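Local coordinates for ethanolamine utilization protein EutN/carboxysome structural protein Ccml (Halothece sp., PDB 6OWG) that probably forms the pentameric vertex caps of the carboxysome shell, as a member of the EutN/CcmL family of bacterial microcompartment proteins, at residues D[1-5]-D[29-33]. Sequence-based numbering, arbitrary orientation.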
loop_
_atom_site.group_PDB
_atom_site.type_symbol
_atom_site.label_atom_id
_atom_site.label_comp_id
_atom_site.label_asym_id
_atom_site.label_seq_id
_atom_site.Cartn_x
_atom_site.Cartn_y
_atom_site.Cartn_z
ATOM N N MET D 1 31.833 76.255 -66.389
ATOM C CA MET D 1 33.270 76.198 -66.618
ATOM C C MET D 1 33.750 77.375 -67.445
ATOM O O MET D 1 32.970 78.031 -68.125
ATOM C CB MET D 1 33.657 74.895 -67.317
ATOM C CG MET D 1 33.748 73.685 -66.408
ATOM S SD MET D 1 32.141 73.039 -65.921
ATOM C CE MET D 1 31.353 72.845 -67.513
ATOM N N GLN D 2 35.048 77.635 -67.373
ATOM C CA GLN D 2 35.703 78.630 -68.200
ATOM C C GLN D 2 36.844 77.967 -68.950
ATOM O O GLN D 2 37.433 76.996 -68.476
ATOM C CB GLN D 2 36.244 79.792 -67.368
ATOM C CG GLN D 2 35.183 80.718 -66.824
ATOM C CD GLN D 2 34.679 81.682 -67.866
ATOM O OE1 GLN D 2 33.486 81.738 -68.152
ATOM N NE2 GLN D 2 35.590 82.448 -68.447
ATOM N N MET D 3 37.144 78.492 -70.130
ATOM C CA MET D 3 38.317 78.065 -70.870
ATOM C C MET D 3 39.516 78.870 -70.401
ATOM O O MET D 3 39.453 80.097 -70.298
ATOM C CB MET D 3 38.115 78.244 -72.372
ATOM C CG MET D 3 37.014 77.389 -72.952
ATOM S SD MET D 3 37.088 77.293 -74.743
ATOM C CE MET D 3 37.063 79.024 -75.175
ATOM N N ALA D 4 40.604 78.174 -70.101
ATOM C CA ALA D 4 41.802 78.821 -69.607
ATOM C C ALA D 4 43.019 78.173 -70.242
ATOM O O ALA D 4 42.987 77.015 -70.661
ATOM C CB ALA D 4 41.889 78.750 -68.080
ATOM N N LYS D 5 44.095 78.945 -70.320
ATOM C CA LYS D 5 45.378 78.475 -70.814
ATOM C C LYS D 5 46.342 78.340 -69.645
ATOM O O LYS D 5 46.435 79.239 -68.807
ATOM C CB LYS D 5 45.942 79.438 -71.857
ATOM C CG LYS D 5 47.155 78.930 -72.592
ATOM C CD LYS D 5 47.799 80.041 -73.393
ATOM C CE LYS D 5 49.075 79.571 -74.068
ATOM N NZ LYS D 5 48.809 78.516 -75.082
ATOM N N PHE D 29 42.740 83.138 -68.242
ATOM C CA PHE D 29 41.503 82.891 -68.965
ATOM C C PHE D 29 41.609 83.381 -70.401
ATOM O O PHE D 29 42.216 84.417 -70.681
ATOM C CB PHE D 29 40.334 83.568 -68.260
ATOM C CG PHE D 29 39.962 82.922 -66.967
ATOM C CD1 PHE D 29 39.544 81.607 -66.936
ATOM C CD2 PHE D 29 40.038 83.622 -65.779
ATOM C CE1 PHE D 29 39.207 81.007 -65.744
ATOM C CE2 PHE D 29 39.698 83.022 -64.585
ATOM C CZ PHE D 29 39.282 81.714 -64.571
ATOM N N ILE D 30 41.026 82.616 -71.310
ATOM C CA ILE D 30 40.954 82.956 -72.723
ATOM C C ILE D 30 39.493 83.175 -73.069
ATOM O O ILE D 30 38.607 82.567 -72.466
ATOM C CB ILE D 30 41.571 81.851 -73.601
ATOM C CG1 ILE D 30 41.019 80.501 -73.174
ATOM C CG2 ILE D 30 43.074 81.851 -73.486
ATOM C CD1 ILE D 30 41.497 79.379 -73.968
ATOM N N ASP D 31 39.235 84.046 -74.040
ATOM C CA ASP D 31 37.855 84.373 -74.361
ATOM C C ASP D 31 37.256 83.330 -75.304
ATOM O O ASP D 31 37.853 82.289 -75.591
ATOM C CB ASP D 31 37.755 85.791 -74.932
ATOM C CG ASP D 31 38.567 85.994 -76.208
ATOM O OD1 ASP D 31 39.290 85.081 -76.653
ATOM O OD2 ASP D 31 38.480 87.101 -76.777
ATOM N N ALA D 32 36.054 83.622 -75.803
ATOM C CA ALA D 32 35.403 82.720 -76.746
ATOM C C ALA D 32 36.056 82.769 -78.122
ATOM O O ALA D 32 35.854 81.858 -78.930
ATOM C CB ALA D 32 33.916 83.056 -76.850
ATOM N N ASN D 33 36.828 83.819 -78.409
ATOM C CA ASN D 33 37.514 83.904 -79.693
ATOM C C ASN D 33 38.925 83.332 -79.621
ATOM O O ASN D 33 39.555 83.116 -80.661
ATOM C CB ASN D 33 37.551 85.356 -80.167
ATOM C CG ASN D 33 36.165 85.928 -80.388
ATOM O OD1 ASN D 33 35.742 86.845 -79.685
ATOM N ND2 ASN D 33 35.450 85.388 -81.366
#
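A4 and F29 face each other as a non-hydrogen-bonded antiparallel pair, 4.1 Å apart between their CA atoms, where strands 2-11 and 24-30 of the OB-type beta barrel begin and end side by side. Next to this pair I30 N donates to M3 O (3.1 Å, nearly straight at 171°), the bond that ties the two backbones together here. M3 O also lies at the edge of the F29 ring, in its plane, 3.7 Å from CD1. The ring crosses the Q2 side chain at about a right angle and touches it through CE1, 3.6 Å from Q2 CB, while CD1 meets A4 CB at 3.9 Å.

I30 is set differently: its CG1 sits between the backbone N and the carbonyl carbon (chi1 48°), which brings that branch against M3 CB at 3.8 Å and leaves CG2 to meet K5 CB. An alanine here would remove both branches and is likely to leave M3 CB and K5 CB without their apolar neighbour across the strands.

Further out, V57 of strand 54-59 packs on A4 and F29, and L36 on I30. Y40 of a neighbouring subunit packs on Q2 and A32, so the strand ends also border a subunit interface. M3 bends at chi3 (-55°), and its CE stops 3.4 Å from D31 O, just past the end of strand 24-30.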